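Local coordinates for Sb(V)-As(V) reductase (Leishmania major, PDB 2J6P), which probably reduces pentavalent arsenate and antimonate to their trivalent forms, on a rhodanese-like fold related to Cdc25 phosphatases, at residues Val80-Gly85 / Val103-Gly108; Asn87-Ala92 / Val99-Tyr104. All coordinates share one frame; numbering follows the deposited sequence.

Contact 1 of 2, residues Val80-Gly85 / Val103-Gly108. With SO4 (sulfate ion), chain I.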
ATOM      1  N   VAL A  80      -8.387   0.369   3.676  1.00 16.29           N
ATOM      2  CA  VAL A  80      -7.349   0.686   4.664  1.00 18.29           C
ATOM      3  C   VAL A  80      -7.730   1.969   5.384  1.00 19.39           C
ATOM      4  O   VAL A  80      -7.959   1.977   6.593  1.00 21.52           O
ATOM      5  CB  VAL A  80      -5.906   0.844   3.999  1.00 17.21           C
ATOM      6  CG1 VAL A  80      -4.817   1.296   5.111  1.00 16.02           C
ATOM      7  CG2 VAL A  80      -5.535  -0.541   3.226  1.00 17.19           C
ATOM      8  N   ARG A  81      -7.822   3.070   4.648  1.00 17.57           N
ATOM      9  CA  ARG A  81      -7.894   4.339   5.387  1.00 17.42           C
ATOM     10  C   ARG A  81      -9.227   4.544   6.051  1.00 17.73           C
ATOM     11  O   ARG A  81      -9.254   5.088   7.138  1.00 17.32           O
ATOM     12  CB  ARG A  81      -7.501   5.561   4.496  1.00 15.17           C
ATOM     13  CG  ARG A  81      -6.025   5.427   4.218  1.00 16.08           C
ATOM     14  CD  ARG A  81      -5.522   6.387   3.126  1.00 17.18           C
ATOM     15  NE  ARG A  81      -6.165   5.935   1.875  1.00 16.11           N
ATOM     16  CZ  ARG A  81      -6.342   6.730   0.831  1.00 14.74           C
ATOM     17  NH1 ARG A  81      -5.812   7.945   0.799  1.00 15.38           N
ATOM     18  NH2 ARG A  81      -6.997   6.271  -0.188  1.00 14.14           N
ATOM     19  N   ALA A  82     -10.349   4.146   5.415  1.00 17.66           N
ATOM     20  CA  ALA A  82     -11.680   4.437   6.052  1.00 17.41           C
ATOM     21  C   ALA A  82     -11.849   3.542   7.275  1.00 17.86           C
ATOM     22  O   ALA A  82     -12.313   3.960   8.333  1.00 20.52           O
ATOM     23  CB  ALA A  82     -12.843   4.225   4.993  1.00 12.00           C
ATOM     24  N   PRO A  83     -11.621   2.233   7.133  1.00 19.22           N
ATOM     25  CA  PRO A  83     -11.796   1.493   8.386  1.00 18.45           C
ATOM     26  C   PRO A  83     -10.870   1.839   9.540  1.00 20.05           C
ATOM     27  O   PRO A  83     -11.249   1.701  10.701  1.00 18.24           O
ATOM     28  CB  PRO A  83     -11.656  -0.006   7.931  1.00 18.16           C
ATOM     29  CG  PRO A  83     -11.042   0.019   6.680  1.00 19.64           C
ATOM     30  CD  PRO A  83     -11.501   1.311   5.978  1.00 19.58           C
ATOM     31  N   LYS A  84      -9.618   2.196   9.232  1.00 20.86           N
ATOM     32  CA  LYS A  84      -8.737   2.711  10.274  1.00 21.72           C
ATOM     33  C   LYS A  84      -9.273   3.959  10.922  1.00 20.65           C
ATOM     34  O   LYS A  84      -9.276   3.980  12.128  1.00 19.97           O
ATOM     35  CB  LYS A  84      -7.307   3.001   9.780  1.00 22.59           C
ATOM     36  CG  LYS A  84      -6.546   1.656   9.552  1.00 23.82           C
ATOM     37  CD  LYS A  84      -5.213   2.083   8.969  1.00 27.57           C
ATOM     38  CE  LYS A  84      -4.132   1.733   9.907  1.00 46.25           C
ATOM     39  NZ  LYS A  84      -3.541   0.416   9.501  1.00 42.54           N
ATOM     40  N   GLY A  85      -9.699   4.959  10.119  1.00 18.78           N
ATOM     41  CA  GLY A  85     -10.352   6.189  10.674  1.00 18.33           C
ATOM     42  C   GLY A  85     -11.574   5.837  11.526  1.00 18.83           C
ATOM     43  O   GLY A  85     -11.800   6.396  12.610  1.00 16.96           O
ATOM     44  N   VAL A 103     -21.351   4.365  13.822  1.00 22.02           N
ATOM     45  CA  VAL A 103     -20.203   4.394  12.943  1.00 22.89           C
ATOM     46  C   VAL A 103     -20.304   3.395  11.755  1.00 24.04           C
ATOM     47  O   VAL A 103     -20.514   2.216  11.977  1.00 22.36           O
ATOM     48  CB  VAL A 103     -18.944   4.159  13.748  1.00 21.45           C
ATOM     49  CG1 VAL A 103     -17.771   4.382  12.843  1.00 18.59           C
ATOM     50  CG2 VAL A 103     -18.874   5.140  14.980  1.00 21.77           C
ATOM     51  N   TYR A 104     -20.115   3.891  10.513  1.00 21.63           N
ATOM     52  CA  TYR A 104     -20.241   3.079   9.360  1.00 20.88           C
ATOM     53  C   TYR A 104     -19.061   3.319   8.426  1.00 23.18           C
ATOM     54  O   TYR A 104     -18.537   4.415   8.366  1.00 21.58           O
ATOM     55  CB  TYR A 104     -21.509   3.422   8.523  1.00 23.63           C
ATOM     56  CG  TYR A 104     -22.759   3.192   9.364  1.00 26.23           C
ATOM     57  CD1 TYR A 104     -23.384   1.955   9.382  1.00 24.82           C
ATOM     58  CD2 TYR A 104     -23.281   4.250  10.182  1.00 27.05           C
ATOM     59  CE1 TYR A 104     -24.575   1.755  10.156  1.00 30.37           C
ATOM     60  CE2 TYR A 104     -24.435   4.023  11.035  1.00 30.28           C
ATOM     61  CZ  TYR A 104     -25.043   2.772  11.035  1.00 27.64           C
ATOM     62  OH  TYR A 104     -26.169   2.563  11.833  1.00 33.28           O
ATOM     63  N   VAL A 105     -18.737   2.317   7.631  1.00 21.51           N
ATOM     64  CA  VAL A 105     -17.770   2.439   6.524  1.00 22.61           C
ATOM     65  C   VAL A 105     -18.482   2.170   5.205  1.00 20.90           C
ATOM     66  O   VAL A 105     -19.264   1.223   5.088  1.00 19.29           O
ATOM     67  CB  VAL A 105     -16.527   1.468   6.724  1.00 21.99           C
ATOM     68  CG1 VAL A 105     -15.635   1.298   5.472  1.00 19.87           C
ATOM     69  CG2 VAL A 105     -15.734   1.915   7.997  1.00 21.01           C
ATOM     70  N   LEU A 106     -18.256   3.059   4.263  1.00 19.75           N
ATOM     71  CA  LEU A 106     -18.959   2.999   3.025  1.00 21.58           C
ATOM     72  C   LEU A 106     -18.172   1.881   2.252  1.00 21.25           C
ATOM     73  O   LEU A 106     -16.993   2.095   1.866  1.00 20.16           O
ATOM     74  CB  LEU A 106     -18.818   4.301   2.307  1.00 20.04           C
ATOM     75  CG  LEU A 106     -19.187   4.239   0.818  1.00 20.46           C
ATOM     76  CD1 LEU A 106     -20.779   3.896   0.747  1.00 21.45           C
ATOM     77  CD2 LEU A 106     -18.837   5.611   0.040  1.00 19.70           C
ATOM     78  N   ARG A 107     -18.845   0.754   2.047  1.00 19.93           N
ATOM     79  CA  ARG A 107     -18.251  -0.414   1.380  1.00 21.88           C
ATOM     80  C   ARG A 107     -17.727   0.004  -0.032  1.00 22.44           C
ATOM     81  O   ARG A 107     -18.522   0.537  -0.828  1.00 19.22           O
ATOM     82  CB  ARG A 107     -19.301  -1.523   1.243  1.00 20.21           C
ATOM     83  CG  ARG A 107     -18.681  -2.859   0.487  1.00 20.66           C
ATOM     84  CD  ARG A 107     -17.902  -3.714   1.380  1.00 21.90           C
ATOM     85  NE  ARG A 107     -18.810  -4.466   2.296  1.00 25.65           N
ATOM     86  CZ  ARG A 107     -18.382  -5.213   3.317  1.00 24.39           C
ATOM     87  NH1 ARG A 107     -17.047  -5.316   3.528  1.00 25.82           N
ATOM     88  NH2 ARG A 107     -19.269  -5.827   4.145  1.00 19.87           N
ATOM     89  N   GLY A 108     -16.430  -0.233  -0.335  1.00 21.60           N
ATOM     90  CA  GLY A 108     -15.958   0.095  -1.702  1.00 19.81           C
ATOM     91  C   GLY A 108     -15.490   1.541  -1.871  1.00 19.58           C
ATOM     92  O   GLY A 108     -14.840   1.909  -2.883  1.00 18.63           O
TER
HETATM   93  S   SO4 I 203      -7.519   2.213   0.424  0.50 16.06           S
HETATM   94  O1  SO4 I 203      -6.900   2.909   1.554  0.50 14.82           O
HETATM   95  O2  SO4 I 203      -8.634   1.378   1.004  0.50 15.95           O
HETATM   96  O3  SO4 I 203      -6.603   1.327  -0.333  0.50 20.34           O
HETATM   97  O4  SO4 I 203      -7.986   3.212  -0.480  0.50 15.71           O
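Val105 meets Ala82 and Pro83 with both of its methyl groups. CG1 of Val105 lies 4.1 Å from Ala82 CB. The same methyl stands 4.2 Å from Pro83 CD, so it spans two neighbouring helix residues. CG2 of Val105 rests 4.0 Å from Pro83 CA and also touches the carbonyl oxygen of Ala82. The side chains of Pro83 and Val105 cross at about a right angle. All three residues are buried, and the joint between them is purely apolar in its side chains.

The sulfate lies at the start of the same helix. Val80, at the N-cap position, gives its backbone N to sulfate O2 at 2.9 Å. Sulfate O1 takes two bonds from Arg81. Arg81 N gives one to O1 at 3.2 Å. Arg81 NE gives the other to O1 at 3.1 Å, nearly straight at 172°. Arg81 NH2 reaches sulfate O4 at 3.2 Å. A bend at chi3 (-67°) folds the chain back, and the guanidinium presents its edge to O1, which lies in its plane.

Further out, Gln77 N and Leu79 N also bond the sulfate. Arg81 NH1 forms salt bridges with Asp32 and Asp34, which helps fix the rotation of the guanidinium. Beside it in the sheet, the Val105 backbone is hydrogen-bonded to Thr5 and Ile7 of strand 5-7.

The run from His74 and Cys75 to Arg81 fits the HCX5R anion-binding loop of Cdc25-type phosphatases. Backbone N-H groups, the helix start and an arginine together make a site suited to a tetrahedral oxyanion. The sulfate, probably from the crystallisation liquor, is consistent with the place an arsenate or antimonate would take.

Contact 2 of 2, residues Asn87-Ala92 / Val99-Tyr104. With SO4 (sulfate ion), chain J.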
ATOM      1  N   ASN A  87     -12.252   2.966  13.098  1.00 18.26           N
ATOM      2  CA  ASN A  87     -11.663   2.366  14.336  1.00 19.86           C
ATOM      3  C   ASN A  87     -11.171   3.516  15.271  1.00 20.46           C
ATOM      4  O   ASN A  87     -11.508   3.494  16.452  1.00 20.45           O
ATOM      5  CB  ASN A  87     -10.438   1.486  14.000  1.00 17.30           C
ATOM      6  CG  ASN A  87     -10.843   0.114  13.559  1.00 24.39           C
ATOM      7  OD1 ASN A  87     -11.868  -0.428  14.049  1.00 15.96           O
ATOM      8  ND2 ASN A  87     -10.043  -0.492  12.662  1.00 13.34           N
ATOM      9  N   ARG A  88     -10.335   4.431  14.786  1.00 18.52           N
ATOM     10  CA  ARG A  88      -9.886   5.558  15.660  1.00 20.52           C
ATOM     11  C   ARG A  88     -11.085   6.379  16.221  1.00 20.25           C
ATOM     12  O   ARG A  88     -11.072   6.821  17.361  1.00 21.73           O
ATOM     13  CB  ARG A  88      -9.013   6.431  14.822  1.00 18.22           C
ATOM     14  CG  ARG A  88      -7.624   5.741  14.531  1.00 22.58           C
ATOM     15  CD  ARG A  88      -6.943   6.711  13.612  1.00 35.52           C
ATOM     16  NE  ARG A  88      -5.719   6.199  13.010  1.00 37.80           N
ATOM     17  CZ  ARG A  88      -5.007   6.892  12.125  1.00 44.68           C
ATOM     18  NH1 ARG A  88      -5.425   8.163  11.724  1.00 24.45           N
ATOM     19  NH2 ARG A  88      -3.885   6.283  11.643  1.00 43.82           N
ATOM     20  N   PHE A  89     -12.052   6.666  15.350  1.00 20.91           N
ATOM     21  CA  PHE A  89     -13.183   7.414  15.708  1.00 21.11           C
ATOM     22  C   PHE A  89     -14.005   6.657  16.840  1.00 24.06           C
ATOM     23  O   PHE A  89     -14.384   7.269  17.883  1.00 24.43           O
ATOM     24  CB  PHE A  89     -14.081   7.632  14.543  1.00 22.44           C
ATOM     25  CG  PHE A  89     -15.296   8.544  14.891  1.00 21.25           C
ATOM     26  CD1 PHE A  89     -15.084   9.861  15.333  1.00 17.81           C
ATOM     27  CD2 PHE A  89     -16.606   7.995  14.929  1.00 24.52           C
ATOM     28  CE1 PHE A  89     -16.193  10.661  15.719  1.00 21.60           C
ATOM     29  CE2 PHE A  89     -17.711   8.785  15.328  1.00 23.63           C
ATOM     30  CZ  PHE A  89     -17.501  10.144  15.744  1.00 18.87           C
ATOM     31  N   ALA A  90     -14.253   5.356  16.654  1.00 22.57           N
ATOM     32  CA  ALA A  90     -15.119   4.642  17.554  1.00 22.41           C
ATOM     33  C   ALA A  90     -14.349   4.576  18.857  1.00 22.21           C
ATOM     34  O   ALA A  90     -14.973   4.695  19.892  1.00 21.45           O
ATOM     35  CB  ALA A  90     -15.389   3.153  17.056  1.00 21.68           C
ATOM     36  N   LEU A  91     -13.013   4.367  18.830  1.00 21.64           N
ATOM     37  CA  LEU A  91     -12.204   4.356  20.126  1.00 22.08           C
ATOM     38  C   LEU A  91     -12.240   5.726  20.823  1.00 23.04           C
ATOM     39  O   LEU A  91     -12.434   5.819  22.020  1.00 24.68           O
ATOM     40  CB  LEU A  91     -10.778   3.867  19.952  1.00 21.32           C
ATOM     41  CG  LEU A  91     -10.712   2.417  19.349  1.00 26.92           C
ATOM     42  CD1 LEU A  91      -9.413   2.222  18.448  1.00 36.73           C
ATOM     43  CD2 LEU A  91     -10.736   1.530  20.590  1.00 27.12           C
ATOM     44  N   ALA A  92     -12.126   6.813  20.087  1.00 24.48           N
ATOM     45  CA  ALA A  92     -12.325   8.154  20.709  1.00 24.08           C
ATOM     46  C   ALA A  92     -13.723   8.383  21.264  1.00 23.59           C
ATOM     47  O   ALA A  92     -13.882   8.965  22.386  1.00 23.11           O
ATOM     48  CB  ALA A  92     -12.010   9.311  19.717  1.00 22.11           C
ATOM     49  N   VAL A  99     -22.006   7.463  22.246  1.00 26.72           N
ATOM     50  CA  VAL A  99     -22.329   6.288  21.385  1.00 27.71           C
ATOM     51  C   VAL A  99     -23.132   6.766  20.205  1.00 26.82           C
ATOM     52  O   VAL A  99     -23.403   6.047  19.257  1.00 27.24           O
ATOM     53  CB  VAL A  99     -22.947   5.145  22.231  1.00 29.76           C
ATOM     54  CG1 VAL A  99     -24.461   5.433  22.455  1.00 27.84           C
ATOM     55  CG2 VAL A  99     -22.640   3.852  21.563  1.00 37.12           C
ATOM     56  N   LEU A 100     -23.353   8.081  20.128  1.00 25.23           N
ATOM     57  CA  LEU A 100     -23.892   8.591  18.904  1.00 25.62           C
ATOM     58  C   LEU A 100     -22.929   9.655  18.350  1.00 25.17           C
ATOM     59  O   LEU A 100     -22.299  10.348  19.152  1.00 25.08           O
ATOM     60  CB  LEU A 100     -25.238   9.248  19.236  1.00 26.82           C
ATOM     61  CG  LEU A 100     -26.630   8.595  18.942  1.00 30.40           C
ATOM     62  CD1 LEU A 100     -26.848   7.270  18.238  1.00 22.63           C
ATOM     63  CD2 LEU A 100     -27.652   8.899  19.976  1.00 26.61           C
ATOM     64  N   PRO A 101     -22.782   9.753  16.999  1.00 22.03           N
ATOM     65  CA  PRO A 101     -23.419   8.909  15.947  1.00 21.12           C
ATOM     66  C   PRO A 101     -22.948   7.472  15.962  1.00 23.22           C
ATOM     67  O   PRO A 101     -21.837   7.189  16.479  1.00 22.07           O
ATOM     68  CB  PRO A 101     -23.047   9.620  14.617  1.00 19.76           C
ATOM     69  CG  PRO A 101     -21.771  10.429  14.982  1.00 20.30           C
ATOM     70  CD  PRO A 101     -21.839  10.747  16.456  1.00 22.84           C
ATOM     71  N   ALA A 102     -23.737   6.585  15.317  1.00 22.54           N
ATOM     72  CA  ALA A 102     -23.244   5.221  15.104  1.00 22.22           C
ATOM     73  C   ALA A 102     -22.259   5.310  13.880  1.00 21.23           C
ATOM     74  O   ALA A 102     -22.274   6.252  13.091  1.00 21.19           O
ATOM     75  CB  ALA A 102     -24.439   4.186  14.843  1.00 19.20           C
ATOM     76  N   VAL A 103     -21.351   4.365  13.822  1.00 22.02           N
ATOM     77  CA  VAL A 103     -20.203   4.394  12.943  1.00 22.89           C
ATOM     78  C   VAL A 103     -20.304   3.395  11.755  1.00 24.04           C
ATOM     79  O   VAL A 103     -20.514   2.216  11.977  1.00 22.36           O
ATOM     80  CB  VAL A 103     -18.944   4.159  13.748  1.00 21.45           C
ATOM     81  CG1 VAL A 103     -17.771   4.382  12.843  1.00 18.59           C
ATOM     82  CG2 VAL A 103     -18.874   5.140  14.980  1.00 21.77           C
ATOM     83  N   TYR A 104     -20.115   3.891  10.513  1.00 21.63           N
ATOM     84  CA  TYR A 104     -20.241   3.079   9.360  1.00 20.88           C
ATOM     85  C   TYR A 104     -19.061   3.319   8.426  1.00 23.18           C
ATOM     86  O   TYR A 104     -18.537   4.415   8.366  1.00 21.58           O
ATOM     87  CB  TYR A 104     -21.509   3.422   8.523  1.00 23.63           C
ATOM     88  CG  TYR A 104     -22.759   3.192   9.364  1.00 26.23           C
ATOM     89  CD1 TYR A 104     -23.384   1.955   9.382  1.00 24.82           C
ATOM     90  CD2 TYR A 104     -23.281   4.250  10.182  1.00 27.05           C
ATOM     91  CE1 TYR A 104     -24.575   1.755  10.156  1.00 30.37           C
ATOM     92  CE2 TYR A 104     -24.435   4.023  11.035  1.00 30.28           C
ATOM     93  CZ  TYR A 104     -25.043   2.772  11.035  1.00 27.64           C
ATOM     94  OH  TYR A 104     -26.169   2.563  11.833  1.00 33.28           O
TER
HETATM   95  S   SO4 J 204      -2.413   3.382  13.093  1.00 52.01           S
HETATM   96  O1  SO4 J 204      -1.368   4.023  12.342  1.00 52.75           O
HETATM   97  O2  SO4 J 204      -2.372   3.517  14.561  1.00 45.36           O
HETATM   98  O3  SO4 J 204      -2.228   2.097  12.391  1.00 51.49           O
HETATM   99  O4  SO4 J 204      -3.712   4.016  12.739  1.00 56.69           O
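Sulfate O4 is approached by two nitrogens of the Arg88 guanidinium. NE of Arg88 donates to O4 at 3.0 Å, in a bond bent to 135°. Arg88 NH2 is modelled 2.5 Å from sulfate O4, too short for the exact length to be relied on. The sulfur lies in the guanidinium plane, beyond its edge. The chain of Arg88 is extended from CG to NE, which carries the charge well away from the helix. NH1 of Arg88 has other partners, Thr48 O and Tyr56 OH. Arg88 NH1 and Glu53 N of the second subunit bond the same sulfate, so the ion bridges two chains. Two arginines sharing it would be expected to have their charges partly balanced there.

The contact of the helix with the strand and the loop before it is apolar and is carried by Phe89. With CG anti to the backbone N (chi1 -176°), the ring extends toward the strand. It offers an edge, not a face, to Val103. CG2 of Val103 lies in the ring plane, 3.6 Å from Phe89 CD2. Val103 CG2 is also 3.8 Å from Phe89 CE2, so the methyl sits beside the CD2-CE2 bond. At the end of the ring, Phe89 CZ stands 4.3 Å from Pro101 CG. Pro101 follows a cis peptide bond and leads into the strand.

Phe89 thus wedges helix 81-96 against the start of strand 102-106. Its ring also meets Phe73 of the neighbouring strand 70-74 and Ala60 of helix 53-65. Pro101 packs on Leu63 of that helix, so both helices cover the same part of the sheet.

Both contacts join helix 81-96 to strand 102-106, the last two elements of the beta-alpha-beta unit that begins with strand 70-74. Their centres are 11 Å apart. Contact 1 lies at the helix start, beside the probable active-site loop. Contact 2 lies farther along the helix, where the strand begins. Val103 and Val105 turn to the same helix from two positions on one strand. The sulfates play different parts. The ion of contact 1 sits in the loop, while that of contact 2 lies between subunits. The second subunit touches both contacts.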